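Local coordinates for cytochrome C (Thioalkalivibrio paradoxus ARh 1, PDB 5N1T), which binds a covalently attached heme c and, like other small c-type cytochromes, probably transfers electrons through its iron, at residues G40-N45 and T78-Q83; A69-T74 and Y87-I92. All coordinates share one frame; numbering follows the deposited sequence.

How the contacts relate
Both contacts border the same heme c, contact 1 buried at its iron and contact 2 partly buried farther out. Contact 1 joins residues 40-45 to 78-83 through the heme iron, which takes one axial ligand from each segment. Contact 2, centred about 13 Å from the centre of contact 1, ties the end of helix 60-72 to the start of helix 89-101 and reaches the heme with Phe70 and Tyr87. Along the chain their segments alternate, and the two meet directly on the methionine side of the heme: Met80 CB packs 3.5 Å from Phe70 CD2, while Gln81 NE2 probably hydrogen-bonds to Arg71 O at 3.0 Å, linking the short helix 80-84 to helix 60-72.

Contact 1: G40-N45 and T78-Q83; sequences GCHGPN and TVMQRQ. With HEC (heme c), chain F.
His42 and Met80 face each other through the heme iron, one from each side of the porphyrin. The imidazole stands edge-on, presenting NE2 to the metal at 1.9 Å; Met80 SD completes the axial pair, 2.3 Å from the iron. The sulfur lies close to the imidazole plane, beyond its NE2 edge (87° off the ring normal), and the two ligand atoms, His42 NE2 and Met80 SD, remain 4.1 Å apart with the iron between them. Bends at chi2 (-60°) and chi3 (-47°) curl the methionine chain over the porphyrin, bringing CG above the pyrrole that carries ND and CE toward the one with NB. On the far side of the imidazole, ND1 donates to Pro53 O, which, together with the iron bond, helps to fix the rotation of the ring and probably makes it a stronger ligand.

This is the His/Met ligation of a class I c-type cytochrome: Cys41 and His42 end the CXXCH motif, in which Cys38 supplies the other covalent link. Cys41 SG is bonded to the CAC side arm of the heme. Gly43, with positive phi, ends the helix directly after the ligand histidine.

Ahead of Met80 the chain wraps a heme propionate. Thr78 N donates to heme O2D at 2.9 Å, Thr78 OG1 approaches heme O1D, and the backbone N atoms of Val79 and Met80 add weak bonds to heme O2D.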
loop_
_atom_site.group_PDB
_atom_site.type_symbol
_atom_site.label_atom_id
_atom_site.label_comp_id
_atom_site.label_asym_id
_atom_site.label_seq_id
_atom_site.Cartn_x
_atom_site.Cartn_y
_atom_site.Cartn_z
ATOM N N GLY B 40 25.295 -10.075 5.623
ATOM C CA GLY B 40 23.920 -9.643 5.401
ATOM C C GLY B 40 23.378 -10.073 4.053
ATOM O O GLY B 40 22.271 -10.615 3.993
ATOM N N CYS B 41 24.148 -9.864 2.981
ATOM C CA CYS B 41 23.791 -10.401 1.643
ATOM C C CYS B 41 24.468 -11.718 1.303
ATOM O O CYS B 41 23.873 -12.536 0.592
ATOM C CB CYS B 41 24.174 -9.472 0.501
ATOM S SG CYS B 41 23.345 -7.879 0.348
ATOM N N HIS B 42 25.717 -11.896 1.758
ATOM C CA HIS B 42 26.541 -13.013 1.284
ATOM C C HIS B 42 26.319 -14.294 2.130
ATOM O O HIS B 42 26.842 -15.357 1.788
ATOM C CB HIS B 42 28.034 -12.617 1.121
ATOM C CG HIS B 42 28.347 -11.825 -0.129
ATOM N ND1 HIS B 42 28.468 -12.407 -1.381
ATOM C CD2 HIS B 42 28.614 -10.504 -0.310
ATOM C CE1 HIS B 42 28.770 -11.478 -2.279
ATOM N NE2 HIS B 42 28.854 -10.310 -1.659
ATOM N N GLY B 43 25.505 -14.205 3.190
ATOM C CA GLY B 43 25.127 -15.385 4.000
ATOM C C GLY B 43 26.023 -15.519 5.203
ATOM O O GLY B 43 27.059 -14.866 5.224
ATOM N N PRO B 44 25.663 -16.387 6.193
ATOM C CA PRO B 44 26.484 -16.414 7.435
ATOM C C PRO B 44 27.880 -16.889 7.089
ATOM O O PRO B 44 28.020 -17.874 6.341
ATOM C CB PRO B 44 25.768 -17.437 8.348
ATOM C CG PRO B 44 24.675 -18.054 7.520
ATOM C CD PRO B 44 24.783 -17.578 6.093
ATOM N N ASN B 45 28.889 -16.154 7.570
ATOM C CA ASN B 45 30.316 -16.386 7.247
ATOM C C ASN B 45 30.664 -16.716 5.776
ATOM O O ASN B 45 31.506 -17.573 5.498
ATOM C CB ASN B 45 30.924 -17.396 8.238
ATOM C CG ASN B 45 31.505 -16.715 9.468
ATOM O OD1 ASN B 45 32.681 -16.906 9.788
ATOM N ND2 ASN B 45 30.689 -15.886 10.150
ATOM N N THR B 78 25.872 -4.965 -10.051
ATOM C CA THR B 78 24.492 -4.500 -9.825
ATOM C C THR B 78 24.405 -3.660 -8.577
ATOM O O THR B 78 23.681 -2.691 -8.562
ATOM C CB THR B 78 23.439 -5.611 -9.732
ATOM O OG1 THR B 78 23.993 -6.755 -9.073
ATOM C CG2 THR B 78 22.980 -6.010 -11.094
ATOM N N VAL B 79 25.158 -4.021 -7.546
ATOM C CA VAL B 79 25.134 -3.306 -6.265
ATOM C C VAL B 79 26.506 -3.218 -5.588
ATOM O O VAL B 79 26.688 -2.424 -4.665
ATOM C CB VAL B 79 24.116 -3.941 -5.304
ATOM C CG1 VAL B 79 24.615 -5.294 -4.770
ATOM C CG2 VAL B 79 23.724 -2.964 -4.209
ATOM N N MET B 80 27.468 -4.022 -6.052
ATOM C CA MET B 80 28.780 -4.048 -5.400
ATOM C C MET B 80 29.577 -2.754 -5.383
ATOM O O MET B 80 30.251 -2.488 -4.398
ATOM C CB MET B 80 29.632 -5.236 -5.817
ATOM C CG MET B 80 29.315 -6.513 -5.026
ATOM S SD MET B 80 29.508 -6.533 -3.212
ATOM C CE MET B 80 31.104 -5.781 -2.951
ATOM N N GLN B 81 29.506 -1.955 -6.446
ATOM C CA GLN B 81 30.099 -0.624 -6.401
ATOM C C GLN B 81 29.423 0.279 -5.356
ATOM O O GLN B 81 30.117 1.024 -4.643
ATOM C CB GLN B 81 30.068 0.050 -7.759
ATOM C CG GLN B 81 30.788 1.396 -7.783
ATOM C CD GLN B 81 30.790 1.994 -9.177
ATOM O OE1 GLN B 81 29.825 1.845 -9.924
ATOM N NE2 GLN B 81 31.888 2.651 -9.549
ATOM N N ARG B 82 28.085 0.218 -5.270
ATOM C CA ARG B 82 27.385 1.038 -4.292
ATOM C C ARG B 82 27.927 0.741 -2.901
ATOM O O ARG B 82 28.207 1.666 -2.124
ATOM C CB ARG B 82 25.857 0.903 -4.406
ATOM C CG ARG B 82 25.280 1.816 -5.487
ATOM C CD ARG B 82 23.802 1.664 -5.673
ATOM N NE ARG B 82 23.470 0.503 -6.482
ATOM C CZ ARG B 82 22.255 -0.053 -6.524
ATOM N NH1 ARG B 82 21.261 0.426 -5.776
ATOM N NH2 ARG B 82 22.019 -1.108 -7.290
ATOM N N GLN B 83 28.153 -0.544 -2.637
ATOM C CA GLN B 83 28.657 -1.011 -1.361
ATOM C C GLN B 83 30.165 -0.734 -1.233
ATOM O O GLN B 83 30.583 -0.015 -0.313
ATOM C CB GLN B 83 28.331 -2.500 -1.179
ATOM C CG GLN B 83 26.898 -2.820 -0.761
ATOM C CD GLN B 83 26.586 -2.257 0.605
ATOM O OE1 GLN B 83 27.242 -2.601 1.583
ATOM N NE2 GLN B 83 25.591 -1.359 0.679
HETATM FE FE HEC F . 29.114 -8.533 -2.205
HETATM C CHA HEC F . 29.604 -9.858 -5.388
HETATM C CHB HEC F . 32.354 -9.180 -1.452
HETATM C CHC HEC F . 28.793 -6.656 0.727
HETATM C CHD HEC F . 25.805 -8.292 -2.786
HETATM N NA HEC F . 30.704 -9.364 -3.266
HETATM C C1A HEC F . 30.755 -9.883 -4.495
HETATM C C2A HEC F . 32.067 -10.449 -4.918
HETATM C C3A HEC F . 32.892 -10.225 -3.729
HETATM C C4A HEC F . 31.944 -9.562 -2.806
HETATM C CMA HEC F . 34.330 -10.542 -3.460
HETATM C CAA HEC F . 32.423 -11.103 -6.230
HETATM C CBA HEC F . 32.093 -12.572 -5.955
HETATM C CGA HEC F . 32.458 -13.548 -7.066
HETATM O O1A HEC F . 32.697 -13.148 -8.225
HETATM O O2A HEC F . 32.499 -14.769 -6.790
HETATM N NB HEC F . 30.367 -7.990 -0.628
HETATM C C1B HEC F . 31.660 -8.361 -0.489
HETATM C C2B HEC F . 32.365 -7.891 0.714
HETATM C C3B HEC F . 31.332 -7.103 1.375
HETATM C C4B HEC F . 30.121 -7.236 0.478
HETATM C CMB HEC F . 33.787 -8.097 1.154
HETATM C CAB HEC F . 31.675 -6.408 2.643
HETATM C CBB HEC F . 30.805 -5.553 3.479
HETATM N NC HEC F . 27.545 -7.624 -1.170
HETATM C C1C HEC F . 27.544 -6.944 -0.000
HETATM C C2C HEC F . 26.204 -6.453 0.452
HETATM C C3C HEC F . 25.332 -6.946 -0.646
HETATM C C4C HEC F . 26.256 -7.650 -1.549
HETATM C CMC HEC F . 25.895 -5.663 1.689
HETATM C CAC HEC F . 23.863 -6.905 -0.913
HETATM C CBC HEC F . 22.849 -6.182 -0.113
HETATM N ND HEC F . 27.917 -8.990 -3.818
HETATM C C1D HEC F . 26.609 -8.785 -3.917
HETATM C C2D HEC F . 26.011 -9.176 -5.215
HETATM C C3D HEC F . 27.172 -9.660 -5.981
HETATM C C4D HEC F . 28.260 -9.476 -5.014
HETATM C CMD HEC F . 24.587 -9.137 -5.651
HETATM C CAD HEC F . 27.255 -10.167 -7.384
HETATM C CBD HEC F . 27.867 -8.980 -8.120
HETATM C CGD HEC F . 26.894 -7.889 -8.520
HETATM O O1D HEC F . 25.998 -8.139 -9.357
HETATM O O2D HEC F . 27.037 -6.753 -8.015
#

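Contact 2: A69-T74 and Y87-I92; sequences AFRSGT and YSEDEI. With HEC (heme c), chain F.
Tyr87 O is gripped by two nitrogens of one arginine. Arg71 NE reaches this carbonyl oxygen at 3.0 Å, nearly along the C=O axis, and Arg71 NH2 meets it at 3.2 Å, in the carbonyl plane on a lone pair. The guanidinium thus approaches side-on, with the oxygen close to its plane, although neither bond is straight. With CG anti to the backbone N (chi1 -151°) and the chain extended as far as NE, the arginine spans from helix 60-72 to the turn before helix 89-101; the closest CA atoms of the two segments, those of Arg71 and Tyr87, are 8.9 Å apart. Along the way its CD packs on Ile92 CD1 at 3.6 Å, the two chains crossing obliquely.

The accepting carbonyl belongs to the residue just before the N-cap of helix 89-101, the C-terminal helix of the cytochrome c fold. Ser88 is that N-cap and forms a capping box with Glu91: Glu91 N donates to Ser88 OG, and Ser88 N to Glu91 OE1 at 2.8 Å. The other carboxylate oxygen, Glu91 OE2, forms a salt bridge with Arg30 of the N-terminal helix 29-42.

Glu89 N lies over one face of the Arg71 guanidinium. Glu89 OE2, 4.1 Å from Arg71 NH1, sits well out of the guanidinium plane, so that no N-H points at it. Heme-ward, Tyr87 OH approaches heme CBB, and Phe70 turns its ring edge to heme C2A, 3.6 Å from Phe70 CE2.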
loop_
_atom_site.group_PDB
_atom_site.type_symbol
_atom_site.label_atom_id
_atom_site.label_comp_id
_atom_site.label_asym_id
_atom_site.label_seq_id
_atom_site.Cartn_x
_atom_site.Cartn_y
_atom_site.Cartn_z
ATOM N N ALA B 69 38.136 -3.412 -7.600
ATOM C CA ALA B 69 37.690 -3.553 -9.002
ATOM C C ALA B 69 36.240 -3.081 -9.213
ATOM O O ALA B 69 35.917 -2.444 -10.233
ATOM C CB ALA B 69 37.854 -4.993 -9.483
ATOM N N PHE B 70 35.382 -3.407 -8.240
ATOM C CA PHE B 70 33.982 -2.994 -8.251
ATOM C C PHE B 70 33.919 -1.500 -7.981
ATOM O O PHE B 70 33.200 -0.760 -8.675
ATOM C CB PHE B 70 33.197 -3.733 -7.174
ATOM C CG PHE B 70 32.758 -5.132 -7.552
ATOM C CD1 PHE B 70 32.151 -5.399 -8.775
ATOM C CD2 PHE B 70 32.902 -6.184 -6.638
ATOM C CE1 PHE B 70 31.714 -6.688 -9.087
ATOM C CE2 PHE B 70 32.472 -7.467 -6.938
ATOM C CZ PHE B 70 31.876 -7.730 -8.164
ATOM N N ARG B 71 34.712 -1.073 -7.000
ATOM C CA ARG B 71 34.796 0.303 -6.588
ATOM C C ARG B 71 35.069 1.299 -7.740
ATOM O O ARG B 71 34.352 2.277 -7.913
ATOM C CB ARG B 71 35.870 0.383 -5.529
ATOM C CG ARG B 71 35.727 1.459 -4.486
ATOM C CD ARG B 71 36.821 1.208 -3.467
ATOM N NE ARG B 71 36.966 2.304 -2.512
ATOM C CZ ARG B 71 37.832 3.309 -2.634
ATOM N NH1 ARG B 71 38.645 3.378 -3.678
ATOM N NH2 ARG B 71 37.889 4.247 -1.696
ATOM N N SER B 72 36.074 1.034 -8.545
ATOM C CA SER B 72 36.448 1.948 -9.638
ATOM C C SER B 72 35.627 1.756 -10.928
ATOM O O SER B 72 35.619 2.612 -11.816
ATOM C CB SER B 72 37.916 1.724 -9.973
ATOM O OG SER B 72 38.038 0.442 -10.588
ATOM N N GLY B 73 34.983 0.607 -11.060
ATOM C CA GLY B 73 34.185 0.344 -12.234
ATOM C C GLY B 73 34.693 -0.814 -13.045
ATOM O O GLY B 73 33.903 -1.490 -13.680
ATOM N N THR B 74 36.003 -1.041 -13.026
ATOM C CA THR B 74 36.666 -2.110 -13.783
ATOM C C THR B 74 35.823 -3.359 -13.916
ATOM O O THR B 74 35.739 -3.953 -14.997
ATOM C CB THR B 74 37.944 -2.537 -13.056
ATOM O OG1 THR B 74 38.777 -1.392 -12.934
ATOM C CG2 THR B 74 38.678 -3.711 -13.799
ATOM N N TYR B 87 33.557 2.077 1.367
ATOM C CA TYR B 87 34.766 1.815 2.141
ATOM C C TYR B 87 36.035 2.427 1.579
ATOM O O TYR B 87 36.197 2.565 0.361
ATOM C CB TYR B 87 34.966 0.326 2.267
ATOM C CG TYR B 87 33.779 -0.378 2.809
ATOM C CD1 TYR B 87 33.479 -0.329 4.182
ATOM C CD2 TYR B 87 32.935 -1.075 1.965
ATOM C CE1 TYR B 87 32.374 -0.972 4.694
ATOM C CE2 TYR B 87 31.832 -1.720 2.465
ATOM C CZ TYR B 87 31.555 -1.674 3.822
ATOM O OH TYR B 87 30.449 -2.351 4.305
ATOM N N SER B 88 36.944 2.766 2.482
ATOM C CA SER B 88 38.287 3.161 2.117
ATOM C C SER B 88 39.139 1.934 1.756
ATOM O O SER B 88 38.776 0.787 2.059
ATOM C CB SER B 88 38.916 3.877 3.299
ATOM O OG SER B 88 39.269 2.928 4.279
ATOM N N GLU B 89 40.282 2.196 1.130
ATOM C CA GLU B 89 41.298 1.176 0.816
ATOM C C GLU B 89 41.824 0.411 2.038
ATOM O O GLU B 89 42.029 -0.796 1.967
ATOM C CB GLU B 89 42.458 1.799 0.035
ATOM C CG GLU B 89 42.016 2.527 -1.230
ATOM C CD GLU B 89 43.081 2.539 -2.301
ATOM O OE1 GLU B 89 44.254 2.226 -1.967
ATOM O OE2 GLU B 89 42.730 2.850 -3.471
ATOM N N ASP B 90 42.030 1.118 3.151
ATOM C CA ASP B 90 42.378 0.496 4.439
ATOM C C ASP B 90 41.325 -0.458 4.970
ATOM O O ASP B 90 41.646 -1.576 5.401
ATOM C CB ASP B 90 42.646 1.565 5.495
ATOM C CG ASP B 90 44.087 1.939 5.561
ATOM O OD1 ASP B 90 44.748 1.842 4.503
ATOM O OD2 ASP B 90 44.555 2.306 6.666
ATOM N N GLU B 91 40.069 -0.000 4.936
ATOM C CA GLU B 91 38.937 -0.778 5.422
ATOM C C GLU B 91 38.729 -2.024 4.563
ATOM O O GLU B 91 38.510 -3.104 5.120
ATOM C CB GLU B 91 37.681 0.079 5.479
ATOM C CG GLU B 91 37.703 1.131 6.585
ATOM C CD GLU B 91 36.674 2.230 6.369
ATOM O OE1 GLU B 91 36.201 2.438 5.212
ATOM O OE2 GLU B 91 36.334 2.883 7.376
ATOM N N ILE B 92 38.838 -1.866 3.235
ATOM C CA ILE B 92 38.809 -2.981 2.284
ATOM C C ILE B 92 39.833 -4.095 2.601
ATOM O O ILE B 92 39.517 -5.293 2.481
ATOM C CB ILE B 92 38.899 -2.462 0.836
ATOM C CG1 ILE B 92 37.491 -2.143 0.330
ATOM C CG2 ILE B 92 39.471 -3.502 -0.096
ATOM C CD1 ILE B 92 37.384 -0.932 -0.577
HETATM FE FE HEC F . 29.114 -8.533 -2.205
HETATM C CHA HEC F . 29.604 -9.858 -5.388
HETATM C CHB HEC F . 32.354 -9.180 -1.452
HETATM C CHC HEC F . 28.793 -6.656 0.727
HETATM C CHD HEC F . 25.805 -8.292 -2.786
HETATM N NA HEC F . 30.704 -9.364 -3.266
HETATM C C1A HEC F . 30.755 -9.883 -4.495
HETATM C C2A HEC F . 32.067 -10.449 -4.918
HETATM C C3A HEC F . 32.892 -10.225 -3.729
HETATM C C4A HEC F . 31.944 -9.562 -2.806
HETATM C CMA HEC F . 34.330 -10.542 -3.460
HETATM C CAA HEC F . 32.423 -11.103 -6.230
HETATM C CBA HEC F . 32.093 -12.572 -5.955
HETATM C CGA HEC F . 32.458 -13.548 -7.066
HETATM O O1A HEC F . 32.697 -13.148 -8.225
HETATM O O2A HEC F . 32.499 -14.769 -6.790
HETATM N NB HEC F . 30.367 -7.990 -0.628
HETATM C C1B HEC F . 31.660 -8.361 -0.489
HETATM C C2B HEC F . 32.365 -7.891 0.714
HETATM C C3B HEC F . 31.332 -7.103 1.375
HETATM C C4B HEC F . 30.121 -7.236 0.478
HETATM C CMB HEC F . 33.787 -8.097 1.154
HETATM C CAB HEC F . 31.675 -6.408 2.643
HETATM C CBB HEC F . 30.805 -5.553 3.479
HETATM N NC HEC F . 27.545 -7.624 -1.170
HETATM C C1C HEC F . 27.544 -6.944 -0.000
HETATM C C2C HEC F . 26.204 -6.453 0.452
HETATM C C3C HEC F . 25.332 -6.946 -0.646
HETATM C C4C HEC F . 26.256 -7.650 -1.549
HETATM C CMC HEC F . 25.895 -5.663 1.689
HETATM C CAC HEC F . 23.863 -6.905 -0.913
HETATM C CBC HEC F . 22.849 -6.182 -0.113
HETATM N ND HEC F . 27.917 -8.990 -3.818
HETATM C C1D HEC F . 26.609 -8.785 -3.917
HETATM C C2D HEC F . 26.011 -9.176 -5.215
HETATM C C3D HEC F . 27.172 -9.660 -5.981
HETATM C C4D HEC F . 28.260 -9.476 -5.014
HETATM C CMD HEC F . 24.587 -9.137 -5.651
HETATM C CAD HEC F . 27.255 -10.167 -7.384
HETATM C CBD HEC F . 27.867 -8.980 -8.120
HETATM C CGD HEC F . 26.894 -7.889 -8.520
HETATM O O1D HEC F . 25.998 -8.139 -9.357
HETATM O O2D HEC F . 27.037 -6.753 -8.015
#